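Long-range contacts in ABC transporter, periplasmic substrate-binding protein (Thermotoga maritima, PDB 2HPG), which probably captures a solute in the periplasm and hands it to a tripartite ATP-independent (TRAP) transporter, as a DctP-family binding protein: residues A26-A31 with I44-S49; G158-T163 with I179-N184; S220-F225 with S287-E292. All blocks are in the same frame, centred on the assembly; numbering follows the deposited sequence.

How the contacts relate
All three contacts reach the same mixed sheet, but at different places and by different chemistry. Contacts 1 and 2 are both drawn from beta-alpha-beta units. The first is a buried, wholly apolar seam between helix 22-37 and strand 42-47; the second pairs strands 160-162 and 179-181 through backbone hydrogen bonds and is only partly buried, with an arginine extending the pairing. Contact 3 is buried and has no direct hydrogen bond across it: an isoleucine, a lysine and two waters join strand 218-234 to the start of helix 291-305. Contacts 2 and 3 have centres about 18 Å apart, whereas contact 1 lies across the chain's centre from both.

Contact 1 of 3, residues A26-A31 with I44-S49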
ATOM      1  N   ALA A  26      -4.779   4.248 -13.713  1.00 18.46           N
ATOM      2  CA  ALA A  26      -5.197   2.860 -13.695  1.00 18.82           C
ATOM      3  C   ALA A  26      -6.633   2.738 -13.206  1.00 19.06           C
ATOM      4  O   ALA A  26      -7.383   1.896 -13.693  1.00 18.93           O
ATOM      5  CB  ALA A  26      -4.259   2.032 -12.818  1.00 18.84           C
ATOM      6  N   PHE A  27      -7.012   3.552 -12.215  1.00 19.01           N
ATOM      7  CA  PHE A  27      -8.405   3.572 -11.756  1.00 19.05           C
ATOM      8  C   PHE A  27      -9.343   4.081 -12.843  1.00 19.16           C
ATOM      9  O   PHE A  27     -10.454   3.600 -12.936  1.00 19.29           O
ATOM     10  CB  PHE A  27      -8.579   4.392 -10.466  1.00 18.61           C
ATOM     11  CG  PHE A  27      -8.048   3.713  -9.227  1.00 18.53           C
ATOM     12  CD1 PHE A  27      -8.756   2.701  -8.605  1.00 19.81           C
ATOM     13  CD2 PHE A  27      -6.846   4.089  -8.683  1.00 18.55           C
ATOM     14  CE1 PHE A  27      -8.268   2.090  -7.459  1.00 19.04           C
ATOM     15  CE2 PHE A  27      -6.357   3.486  -7.539  1.00 18.53           C
ATOM     16  CZ  PHE A  27      -7.078   2.470  -6.933  1.00 17.86           C
ATOM     17  N   LEU A  28      -8.898   5.048 -13.655  1.00 19.59           N
ATOM     18  CA  LEU A  28      -9.688   5.550 -14.775  1.00 19.71           C
ATOM     19  C   LEU A  28      -9.887   4.489 -15.869  1.00 20.07           C
ATOM     20  O   LEU A  28     -10.944   4.423 -16.490  1.00 19.42           O
ATOM     21  CB  LEU A  28      -9.048   6.808 -15.369  1.00 19.83           C
ATOM     22  CG  LEU A  28      -9.047   8.036 -14.437  1.00 19.75           C
ATOM     23  CD1 LEU A  28      -8.104   9.104 -14.953  1.00 19.27           C
ATOM     24  CD2 LEU A  28     -10.476   8.600 -14.270  1.00 20.06           C
ATOM     25  N   LYS A  29      -8.858   3.680 -16.102  1.00 20.83           N
ATOM     26  CA  LYS A  29      -8.938   2.517 -17.001  1.00 21.54           C
ATOM     27  C   LYS A  29      -9.922   1.499 -16.488  1.00 20.90           C
ATOM     28  O   LYS A  29     -10.710   0.949 -17.254  1.00 20.62           O
ATOM     29  CB  LYS A  29      -7.573   1.832 -17.134  1.00 22.08           C
ATOM     30  CG  LYS A  29      -6.598   2.503 -18.086  1.00 24.31           C
ATOM     31  CD  LYS A  29      -5.356   1.597 -18.348  1.00 24.80           C
ATOM     32  CE  LYS A  29      -5.726   0.307 -19.130  1.00 28.50           C
ATOM     33  NZ  LYS A  29      -4.566  -0.610 -19.453  1.00 29.16           N
ATOM     34  N   TRP A  30      -9.853   1.220 -15.193  1.00 20.31           N
ATOM     35  CA  TRP A  30     -10.782   0.302 -14.561  1.00 21.05           C
ATOM     36  C   TRP A  30     -12.227   0.773 -14.666  1.00 21.69           C
ATOM     37  O   TRP A  30     -13.116  -0.010 -15.006  1.00 21.36           O
ATOM     38  CB  TRP A  30     -10.415   0.116 -13.099  1.00 20.33           C
ATOM     39  CG  TRP A  30     -11.488  -0.441 -12.263  1.00 19.27           C
ATOM     40  CD1 TRP A  30     -12.035  -1.694 -12.339  1.00 19.37           C
ATOM     41  CD2 TRP A  30     -12.121   0.212 -11.163  1.00 20.54           C
ATOM     42  NE1 TRP A  30     -12.969  -1.863 -11.350  1.00 19.11           N
ATOM     43  CE2 TRP A  30     -13.062  -0.695 -10.627  1.00 19.44           C
ATOM     44  CE3 TRP A  30     -11.996   1.492 -10.584  1.00 19.44           C
ATOM     45  CZ2 TRP A  30     -13.875  -0.368  -9.538  1.00 21.37           C
ATOM     46  CZ3 TRP A  30     -12.793   1.809  -9.492  1.00 19.28           C
ATOM     47  CH2 TRP A  30     -13.713   0.881  -8.973  1.00 20.37           C
ATOM     48  N   ALA A  31     -12.449   2.041 -14.344  1.00 22.29           N
ATOM     49  CA  ALA A  31     -13.778   2.655 -14.411  1.00 23.35           C
ATOM     50  C   ALA A  31     -14.336   2.597 -15.826  1.00 24.23           C
ATOM     51  O   ALA A  31     -15.489   2.238 -16.028  1.00 24.53           O
ATOM     52  CB  ALA A  31     -13.715   4.095 -13.946  1.00 22.32           C
ATOM     53  N   ILE A  44     -18.562   4.692 -12.672  1.00 22.61           N
ATOM     54  CA  ILE A  44     -17.611   4.841 -11.567  1.00 22.09           C
ATOM     55  C   ILE A  44     -16.886   6.159 -11.681  1.00 21.35           C
ATOM     56  O   ILE A  44     -16.208   6.407 -12.664  1.00 20.89           O
ATOM     57  CB  ILE A  44     -16.569   3.720 -11.527  1.00 22.03           C
ATOM     58  CG1 ILE A  44     -17.273   2.359 -11.450  1.00 20.65           C
ATOM     59  CG2 ILE A  44     -15.664   3.868 -10.254  1.00 21.59           C
ATOM     60  CD1 ILE A  44     -16.350   1.190 -11.617  1.00 22.10           C
ATOM     61  N   GLU A  45     -17.029   6.997 -10.667  1.00 20.65           N
ATOM     62  CA  GLU A  45     -16.366   8.282 -10.635  1.00 20.47           C
ATOM     63  C   GLU A  45     -15.158   8.175  -9.728  1.00 18.83           C
ATOM     64  O   GLU A  45     -15.275   7.693  -8.609  1.00 17.16           O
ATOM     65  CB  GLU A  45     -17.336   9.328 -10.098  1.00 20.62           C
ATOM     66  CG  GLU A  45     -16.831  10.719 -10.239  1.00 23.32           C
ATOM     67  CD  GLU A  45     -17.890  11.762  -9.924  1.00 24.67           C
ATOM     68  OE1 GLU A  45     -18.955  11.393  -9.331  1.00 29.58           O
ATOM     69  OE2 GLU A  45     -17.634  12.943 -10.291  1.00 30.67           O
ATOM     70  N   VAL A  46     -14.008   8.649 -10.204  1.00 17.89           N
ATOM     71  CA  VAL A  46     -12.738   8.431  -9.536  1.00 17.56           C
ATOM     72  C   VAL A  46     -12.189   9.757  -8.987  1.00 17.28           C
ATOM     73  O   VAL A  46     -12.025  10.708  -9.740  1.00 16.68           O
ATOM     74  CB  VAL A  46     -11.730   7.759 -10.526  1.00 17.88           C
ATOM     75  CG1 VAL A  46     -10.368   7.622  -9.894  1.00 17.48           C
ATOM     76  CG2 VAL A  46     -12.261   6.387 -10.951  1.00 17.38           C
ATOM     77  N   PHE A  47     -11.921   9.800  -7.679  1.00 17.35           N
ATOM     78  CA  PHE A  47     -11.470  11.022  -6.989  1.00 18.17           C
ATOM     79  C   PHE A  47     -10.052  10.910  -6.462  1.00 18.09           C
ATOM     80  O   PHE A  47      -9.791  10.093  -5.575  1.00 18.27           O
ATOM     81  CB  PHE A  47     -12.377  11.329  -5.801  1.00 18.01           C
ATOM     82  CG  PHE A  47     -13.762  11.718  -6.193  1.00 19.35           C
ATOM     83  CD1 PHE A  47     -14.128  13.047  -6.266  1.00 18.79           C
ATOM     84  CD2 PHE A  47     -14.697  10.762  -6.507  1.00 19.77           C
ATOM     85  CE1 PHE A  47     -15.393  13.402  -6.631  1.00 19.67           C
ATOM     86  CE2 PHE A  47     -15.963  11.123  -6.898  1.00 19.91           C
ATOM     87  CZ  PHE A  47     -16.313  12.427  -6.953  1.00 19.82           C
ATOM     88  N   PRO A  48      -9.118  11.718  -7.002  1.00 19.12           N
ATOM     89  CA  PRO A  48      -7.779  11.768  -6.437  1.00 19.37           C
ATOM     90  C   PRO A  48      -7.753  12.115  -4.953  1.00 20.96           C
ATOM     91  O   PRO A  48      -8.682  12.722  -4.443  1.00 19.79           O
ATOM     92  CB  PRO A  48      -7.106  12.878  -7.244  1.00 19.37           C
ATOM     93  CG  PRO A  48      -7.780  12.799  -8.578  1.00 19.30           C
ATOM     94  CD  PRO A  48      -9.218  12.545  -8.222  1.00 18.61           C
ATOM     95  N   SER A  49      -6.692  11.706  -4.276  1.00 23.51           N
ATOM     96  CA  SER A  49      -6.494  12.051  -2.884  1.00 26.09           C
ATOM     97  C   SER A  49      -6.294  13.566  -2.745  1.00 29.61           C
ATOM     98  O   SER A  49      -5.730  14.218  -3.623  1.00 29.40           O
ATOM     99  CB  SER A  49      -5.280  11.320  -2.306  1.00 25.98           C
ATOM    100  OG  SER A  49      -5.484   9.924  -2.239  1.00 24.25           O
TER
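I44 lies over the indole of W30, its CD1 3.8 Å from the centroid of the six-membered ring and 20° off the normal, a CH-pi contact across the helix-strand interface of a beta-alpha-beta unit (strand 9-14, helix 22-37, strand 42-47). The two side chains cross at about a right angle, and I44 CG2 adds a second touch at W30 CZ3, 3.6 Å away. Both branches of the isoleucine are thus used. W30 CG stands anti to its backbone N (chi1 162°), which swings the indole toward the strand.

Next to it the backbones come closest: A31 and I44 have their CA atoms 5.2 Å apart. A methyl suits this place, since A31 CB already meets I44 CB at 3.8 Å. V46 then packs against one turn of the helix, F27 to A31, a branched residue whose three side-chain carbons each find a partner: CG1 against F27 CB, CG2 against A31 CB, and CB against L28 CD2. The helix runs nearly antiparallel to the strand (173°), as a crossover connection requires; I44 and V46, alternate residues of the strand, both face the helix and share A31.

Further out, other residues hold the aromatic groups. W30 NE1 is hydrogen-bonded to the carbonyl oxygen of I249, and its ring meets F13 edge-to-face, while F27 stacks on W137. At the strand's backbone, E35 accepts a bond from I44 N. Between F27 and W30, W30 CE3 lies at the edge of the F27 ring, in its plane.

Contact 2 of 3, residues G158-T163 with I179-N184; sequences GLRIRT and IPVAVN
R162 reaches past the end of the neighbouring strand to V183, and its NH1 gives the carbonyl oxygen V183 O a bond of 2.8 Å. This extends the parallel pairing of strands 160-162 and 179-181, the two strands of a beta-alpha-beta unit joined by helix 167-176. The tight part is the backbone ladder. I179 N binds L159 O, I161 N binds I179 O at 2.9 Å, V181 N binds I161 O, and T163 N binds V181 O, so I179, I161 and V181 each use both N and O across the pair. The strands are twisted by 39°. R162 CA comes within 3.0 Å of V181 O, a close CA-H...O contact, beside the bond that T163 N makes to the same oxygen.

Packing differs on the two faces. On the one bearing I161 and P180, I161 turns its end toward F144 and T146 of strand 130-146; nearby, T163 CG2 lies alongside P180 CB at 3.9 Å, while T163 OG1 bonds E201. On the other, R160 and V181 run side by side with R160 CB 3.9 Å from V181 CG2, and the bent arginine turns its charged end away to a salt bridge with D198.

The looser side is the exposed end at G158 and I179, where I179 CD1 rests against G158 O, 3.7 Å away. Glycine accommodates the positive phi there. Beyond the ladder at the other end, a water accepts a bond from V183 N. R162, bent at chi2 and chi3, also packs its CD against V183 CB; its NH1 points almost straight down the C=O axis of V183 (174°), with that oxygen close to the guanidinium plane.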
ATOM      1  N   GLY A 158      18.462   6.478  17.040  1.00 24.13           N
ATOM      2  CA  GLY A 158      18.347   7.902  17.297  1.00 23.62           C
ATOM      3  C   GLY A 158      17.781   8.734  16.162  1.00 23.19           C
ATOM      4  O   GLY A 158      17.542   9.932  16.345  1.00 22.96           O
ATOM      5  N   LEU A 159      17.546   8.118  14.999  1.00 22.89           N
ATOM      6  CA  LEU A 159      17.055   8.863  13.841  1.00 22.42           C
ATOM      7  C   LEU A 159      15.528   8.970  13.849  1.00 21.87           C
ATOM      8  O   LEU A 159      14.838   7.957  13.891  1.00 21.90           O
ATOM      9  CB  LEU A 159      17.518   8.236  12.520  1.00 22.87           C
ATOM     10  CG  LEU A 159      19.004   8.336  12.125  1.00 23.43           C
ATOM     11  CD1 LEU A 159      19.156   8.010  10.652  1.00 22.39           C
ATOM     12  CD2 LEU A 159      19.607   9.691  12.412  1.00 24.04           C
ATOM     13  N   ARG A 160      15.020  10.201  13.793  1.00 20.50           N
ATOM     14  CA  ARG A 160      13.588  10.435  13.671  1.00 19.88           C
ATOM     15  C   ARG A 160      13.205  10.245  12.209  1.00 19.08           C
ATOM     16  O   ARG A 160      13.493  11.091  11.388  1.00 18.77           O
ATOM     17  CB  ARG A 160      13.207  11.848  14.119  1.00 20.17           C
ATOM     18  CG  ARG A 160      13.345  12.133  15.625  1.00 20.21           C
ATOM     19  CD  ARG A 160      14.680  12.684  16.026  1.00 20.67           C
ATOM     20  NE  ARG A 160      15.177  13.731  15.127  1.00 21.58           N
ATOM     21  CZ  ARG A 160      14.752  14.988  15.094  1.00 21.52           C
ATOM     22  NH1 ARG A 160      13.831  15.422  15.946  1.00 22.66           N
ATOM     23  NH2 ARG A 160      15.279  15.834  14.203  1.00 20.26           N
ATOM     24  N   ILE A 161      12.545   9.139  11.900  1.00 17.89           N
ATOM     25  CA  ILE A 161      12.125   8.829  10.516  1.00 17.42           C
ATOM     26  C   ILE A 161      10.610   8.872  10.376  1.00 17.57           C
ATOM     27  O   ILE A 161       9.887   8.155  11.081  1.00 17.37           O
ATOM     28  CB  ILE A 161      12.592   7.412  10.110  1.00 17.43           C
ATOM     29  CG1 ILE A 161      14.128   7.319  10.110  1.00 16.53           C
ATOM     30  CG2 ILE A 161      12.046   7.025   8.769  1.00 15.50           C
ATOM     31  CD1 ILE A 161      14.830   8.299   9.142  1.00 16.74           C
ATOM     32  N   ARG A 162      10.121   9.678   9.445  1.00 17.49           N
ATOM     33  CA  ARG A 162       8.691   9.850   9.321  1.00 17.58           C
ATOM     34  C   ARG A 162       8.152   8.640   8.574  1.00 17.23           C
ATOM     35  O   ARG A 162       8.774   8.135   7.618  1.00 15.56           O
ATOM     36  CB  ARG A 162       8.312  11.202   8.693  1.00 18.43           C
ATOM     37  CG  ARG A 162       7.756  11.174   7.308  1.00 20.08           C
ATOM     38  CD  ARG A 162       6.263  11.049   7.205  1.00 20.19           C
ATOM     39  NE  ARG A 162       5.968  10.224   6.062  1.00 21.74           N
ATOM     40  CZ  ARG A 162       4.788   9.990   5.495  1.00 18.71           C
ATOM     41  NH1 ARG A 162       3.665  10.601   5.813  1.00 20.21           N
ATOM     42  NH2 ARG A 162       4.778   9.130   4.491  1.00 18.59           N
ATOM     43  N   THR A 163       7.030   8.135   9.073  1.00 17.24           N
ATOM     44  CA  THR A 163       6.350   6.980   8.460  1.00 17.30           C
ATOM     45  C   THR A 163       4.845   7.185   8.730  1.00 16.97           C
ATOM     46  O   THR A 163       4.501   7.949   9.620  1.00 15.74           O
ATOM     47  CB  THR A 163       6.928   5.669   9.037  1.00 18.02           C
ATOM     48  OG1 THR A 163       6.448   4.546   8.290  1.00 17.89           O
ATOM     49  CG2 THR A 163       6.582   5.533  10.511  1.00 17.46           C
ATOM     50  N   ILE A 179      13.358   5.948  15.497  1.00 19.90           N
ATOM     51  CA  ILE A 179      12.233   6.596  16.165  1.00 20.53           C
ATOM     52  C   ILE A 179      11.209   6.969  15.086  1.00 20.60           C
ATOM     53  O   ILE A 179      11.445   7.913  14.322  1.00 20.09           O
ATOM     54  CB  ILE A 179      12.660   7.897  16.866  1.00 19.82           C
ATOM     55  CG1 ILE A 179      13.760   7.639  17.886  1.00 22.04           C
ATOM     56  CG2 ILE A 179      11.470   8.583  17.569  1.00 19.49           C
ATOM     57  CD1 ILE A 179      14.501   8.924  18.261  1.00 21.19           C
ATOM     58  N   PRO A 180      10.064   6.248  15.020  1.00 20.70           N
ATOM     59  CA  PRO A 180       9.043   6.635  14.056  1.00 20.57           C
ATOM     60  C   PRO A 180       8.342   7.942  14.435  1.00 20.68           C
ATOM     61  O   PRO A 180       8.120   8.208  15.609  1.00 19.61           O
ATOM     62  CB  PRO A 180       8.068   5.458  14.089  1.00 20.56           C
ATOM     63  CG  PRO A 180       8.196   4.936  15.499  1.00 20.91           C
ATOM     64  CD  PRO A 180       9.651   5.073  15.815  1.00 20.94           C
ATOM     65  N   VAL A 181       8.005   8.746  13.430  1.00 20.66           N
ATOM     66  CA  VAL A 181       7.340  10.026  13.632  1.00 21.10           C
ATOM     67  C   VAL A 181       6.266  10.230  12.568  1.00 21.36           C
ATOM     68  O   VAL A 181       6.524  10.036  11.389  1.00 22.41           O
ATOM     69  CB  VAL A 181       8.351  11.177  13.537  1.00 20.91           C
ATOM     70  CG1 VAL A 181       7.664  12.509  13.746  1.00 22.09           C
ATOM     71  CG2 VAL A 181       9.459  10.998  14.548  1.00 22.35           C
ATOM     72  N   ALA A 182       5.061  10.615  12.970  1.00 21.52           N
ATOM     73  CA  ALA A 182       3.973  10.863  12.011  1.00 21.85           C
ATOM     74  C   ALA A 182       4.078  12.282  11.469  1.00 21.86           C
ATOM     75  O   ALA A 182       4.217  13.219  12.232  1.00 21.49           O
ATOM     76  CB  ALA A 182       2.599  10.653  12.690  1.00 22.50           C
ATOM     77  N   VAL A 183       4.030  12.448  10.150  1.00 22.22           N
ATOM     78  CA  VAL A 183       3.984  13.781   9.546  1.00 22.05           C
ATOM     79  C   VAL A 183       3.145  13.696   8.296  1.00 23.20           C
ATOM     80  O   VAL A 183       3.358  12.804   7.488  1.00 22.93           O
ATOM     81  CB  VAL A 183       5.371  14.278   9.092  1.00 22.58           C
ATOM     82  CG1 VAL A 183       5.280  15.705   8.588  1.00 21.00           C
ATOM     83  CG2 VAL A 183       6.410  14.156  10.204  1.00 20.34           C
ATOM     84  N   ASN A 184       2.195  14.603   8.130  1.00 23.56           N
ATOM     85  CA  ASN A 184       1.421  14.676   6.892  1.00 24.88           C
ATOM     86  C   ASN A 184       2.397  14.683   5.726  1.00 24.48           C
ATOM     87  O   ASN A 184       3.406  15.375   5.771  1.00 23.82           O
ATOM     88  CB  ASN A 184       0.582  15.956   6.893  1.00 26.05           C
ATOM     89  CG  ASN A 184      -0.469  15.975   5.809  1.00 30.10           C
ATOM     90  OD1 ASN A 184      -0.192  16.284   4.632  1.00 35.25           O
ATOM     91  ND2 ASN A 184      -1.708  15.680   6.202  1.00 35.15           N
TER
HETATM   92  O   HOH W   1       3.321  10.053   8.902  1.00 29.10           O

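Contact 3 of 3, residues S220-F225 with S287-E292; sequences SETGHF and SEIDKE
An irregular part of strand 218-234, which opens with an inverse gamma turn at E221, receives the start of helix 291-305. I289, just ahead of that helix, points its CD1 at the turn, reaching E221 N at 3.2 Å, and its CG2 meets T222 CG2 at 4.0 Å as the two side chains cross obliquely. A branched apolar residue suits this buried spot, where I284 and F294 also touch it.

K291 supplies the polar half. Its chain bends at chi3 (83°), laying CE 3.3 Å from T222 O, and the ammonium NZ reaches the backbone through two waters: each accepts from NZ, one donating to E221 O and the other to G223 O at 2.7 Å. A long, flexible lysine can thus serve two carbonyls that it does not bind directly. T222 O itself is bonded by Y91 OH.

Within the strand, T222 OG1 and H224 ND1 share a hydrogen bond of 2.7 Å, and H224 NE2 is held by E201. At the helix start D290 takes the N-cap position, its OD1 weakly bonded to A293 N. The arrangement is that of a capped helix N-terminus packed on an irregular beta strand.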
ATOM      1  N   SER A 220      18.686   4.503   0.779  1.00 16.80           N
ATOM      2  CA  SER A 220      19.272   3.228   1.166  1.00 15.94           C
ATOM      3  C   SER A 220      18.246   2.123   0.959  1.00 15.93           C
ATOM      4  O   SER A 220      17.157   2.149   1.559  1.00 14.40           O
ATOM      5  CB  SER A 220      19.721   3.248   2.625  1.00 16.14           C
ATOM      6  OG  SER A 220      20.431   4.427   2.954  1.00 14.05           O
ATOM      7  N   GLU A 221      18.591   1.160   0.100  1.00 16.12           N
ATOM      8  CA  GLU A 221      17.637   0.218  -0.447  1.00 16.05           C
ATOM      9  C   GLU A 221      17.378  -0.994   0.441  1.00 16.48           C
ATOM     10  O   GLU A 221      17.633  -2.149   0.060  1.00 17.08           O
ATOM     11  CB  GLU A 221      18.057  -0.210  -1.847  1.00 16.07           C
ATOM     12  CG  GLU A 221      17.941   0.903  -2.889  1.00 16.14           C
ATOM     13  CD  GLU A 221      18.114   0.383  -4.277  1.00 16.94           C
ATOM     14  OE1 GLU A 221      18.701  -0.702  -4.415  1.00 19.81           O
ATOM     15  OE2 GLU A 221      17.702   1.050  -5.239  1.00 17.37           O
ATOM     16  N   THR A 222      16.819  -0.711   1.613  1.00 16.84           N
ATOM     17  CA  THR A 222      16.429  -1.733   2.561  1.00 16.41           C
ATOM     18  C   THR A 222      15.208  -2.496   2.070  1.00 16.77           C
ATOM     19  O   THR A 222      15.010  -3.633   2.482  1.00 17.47           O
ATOM     20  CB  THR A 222      16.100  -1.148   3.912  1.00 15.96           C
ATOM     21  OG1 THR A 222      15.266  -0.004   3.733  1.00 14.78           O
ATOM     22  CG2 THR A 222      17.372  -0.741   4.664  1.00 14.62           C
ATOM     23  N   GLY A 223      14.390  -1.871   1.218  1.00 16.75           N
ATOM     24  CA  GLY A 223      13.206  -2.518   0.639  1.00 16.29           C
ATOM     25  C   GLY A 223      12.310  -3.135   1.721  1.00 16.39           C
ATOM     26  O   GLY A 223      11.743  -4.219   1.548  1.00 15.91           O
ATOM     27  N   HIS A 224      12.192  -2.425   2.832  1.00 16.10           N
ATOM     28  CA  HIS A 224      11.553  -2.932   4.053  1.00 15.83           C
ATOM     29  C   HIS A 224      10.004  -3.004   4.022  1.00 16.24           C
ATOM     30  O   HIS A 224       9.420  -3.733   4.833  1.00 16.33           O
ATOM     31  CB  HIS A 224      12.013  -2.098   5.253  1.00 15.64           C
ATOM     32  CG  HIS A 224      11.747  -0.636   5.088  1.00 15.48           C
ATOM     33  ND1 HIS A 224      12.679   0.239   4.575  1.00 16.22           N
ATOM     34  CD2 HIS A 224      10.629   0.094   5.302  1.00 17.29           C
ATOM     35  CE1 HIS A 224      12.151   1.444   4.492  1.00 13.57           C
ATOM     36  NE2 HIS A 224      10.908   1.392   4.934  1.00 15.67           N
ATOM     37  N   PHE A 225       9.346  -2.255   3.126  1.00 15.84           N
ATOM     38  CA  PHE A 225       7.913  -2.422   2.866  1.00 16.21           C
ATOM     39  C   PHE A 225       7.674  -2.610   1.380  1.00 16.17           C
ATOM     40  O   PHE A 225       8.320  -1.971   0.551  1.00 15.93           O
ATOM     41  CB  PHE A 225       7.059  -1.206   3.271  1.00 16.81           C
ATOM     42  CG  PHE A 225       7.051  -0.881   4.730  1.00 15.83           C
ATOM     43  CD1 PHE A 225       6.635  -1.800   5.674  1.00 16.64           C
ATOM     44  CD2 PHE A 225       7.369   0.387   5.148  1.00 16.04           C
ATOM     45  CE1 PHE A 225       6.610  -1.466   6.997  1.00 15.94           C
ATOM     46  CE2 PHE A 225       7.350   0.728   6.462  1.00 18.15           C
ATOM     47  CZ  PHE A 225       6.965  -0.192   7.402  1.00 18.17           C
ATOM     48  N   SER A 287      22.539  -4.771  -2.245  1.00 26.42           N
ATOM     49  CA  SER A 287      23.700  -5.642  -2.043  1.00 26.75           C
ATOM     50  C   SER A 287      24.709  -5.131  -1.023  1.00 27.85           C
ATOM     51  O   SER A 287      25.508  -5.912  -0.512  1.00 29.00           O
ATOM     52  CB  SER A 287      24.403  -5.872  -3.375  1.00 27.39           C
ATOM     53  OG  SER A 287      24.965  -4.665  -3.856  1.00 28.57           O
ATOM     54  N   GLU A 288      24.686  -3.836  -0.713  1.00 27.88           N
ATOM     55  CA  GLU A 288      25.536  -3.280   0.329  1.00 27.90           C
ATOM     56  C   GLU A 288      24.881  -3.261   1.708  1.00 27.71           C
ATOM     57  O   GLU A 288      25.468  -2.769   2.679  1.00 27.42           O
ATOM     58  CB  GLU A 288      25.889  -1.842  -0.005  1.00 27.89           C
ATOM     59  CG  GLU A 288      26.832  -1.678  -1.163  1.00 29.53           C
ATOM     60  CD  GLU A 288      27.395  -0.261  -1.234  1.00 30.66           C
ATOM     61  OE1 GLU A 288      27.448   0.438  -0.186  1.00 34.67           O
ATOM     62  OE2 GLU A 288      27.784   0.154  -2.350  1.00 36.97           O
ATOM     63  N   ILE A 289      23.651  -3.746   1.795  1.00 27.32           N
ATOM     64  CA  ILE A 289      22.883  -3.613   3.024  1.00 26.73           C
ATOM     65  C   ILE A 289      22.691  -4.981   3.634  1.00 27.00           C
ATOM     66  O   ILE A 289      22.454  -5.960   2.932  1.00 26.12           O
ATOM     67  CB  ILE A 289      21.527  -2.912   2.758  1.00 26.76           C
ATOM     68  CG1 ILE A 289      21.791  -1.463   2.297  1.00 25.86           C
ATOM     69  CG2 ILE A 289      20.659  -2.937   4.005  1.00 27.28           C
ATOM     70  CD1 ILE A 289      20.589  -0.727   1.733  1.00 25.10           C
ATOM     71  N   ASP A 290      22.807  -5.028   4.956  1.00 27.15           N
ATOM     72  CA  ASP A 290      22.590  -6.254   5.700  1.00 27.59           C
ATOM     73  C   ASP A 290      21.082  -6.503   5.839  1.00 27.48           C
ATOM     74  O   ASP A 290      20.524  -6.254   6.892  1.00 27.70           O
ATOM     75  CB  ASP A 290      23.233  -6.113   7.078  1.00 27.36           C
ATOM     76  CG  ASP A 290      23.362  -7.435   7.787  1.00 28.32           C
ATOM     77  OD1 ASP A 290      22.863  -8.456   7.256  1.00 25.59           O
ATOM     78  OD2 ASP A 290      23.983  -7.447   8.875  1.00 29.23           O
ATOM     79  N   LYS A 291      20.429  -6.975   4.771  1.00 27.73           N
ATOM     80  CA  LYS A 291      18.961  -7.103   4.763  1.00 27.47           C
ATOM     81  C   LYS A 291      18.483  -8.194   5.730  1.00 27.96           C
ATOM     82  O   LYS A 291      17.456  -8.040   6.377  1.00 27.78           O
ATOM     83  CB  LYS A 291      18.422  -7.341   3.347  1.00 27.69           C
ATOM     84  CG  LYS A 291      18.466  -6.071   2.463  1.00 26.76           C
ATOM     85  CD  LYS A 291      17.889  -6.307   1.055  1.00 27.73           C
ATOM     86  CE  LYS A 291      16.372  -6.201   1.020  1.00 25.55           C
ATOM     87  NZ  LYS A 291      15.842  -6.535  -0.314  1.00 24.41           N
ATOM     88  N   GLU A 292      19.253  -9.274   5.860  1.00 27.98           N
ATOM     89  CA  GLU A 292      18.953 -10.307   6.862  1.00 27.38           C
ATOM     90  C   GLU A 292      18.919  -9.735   8.286  1.00 26.78           C
ATOM     91  O   GLU A 292      18.060 -10.101   9.086  1.00 27.04           O
ATOM     92  CB  GLU A 292      19.960 -11.471   6.742  1.00 28.49           C
ATOM     93  CG  GLU A 292      19.822 -12.606   7.788  1.00 29.34           C
ATOM     94  CD  GLU A 292      18.541 -13.440   7.670  1.00 33.42           C
ATOM     95  OE1 GLU A 292      17.797 -13.304   6.678  1.00 36.37           O
ATOM     96  OE2 GLU A 292      18.281 -14.253   8.586  1.00 34.80           O
TER
HETATM   97  O   HOH W   2      15.896  -3.743  -1.177  1.00 19.68           O
HETATM   98  O   HOH W   3      13.055  -6.300   0.347  1.00 18.27           O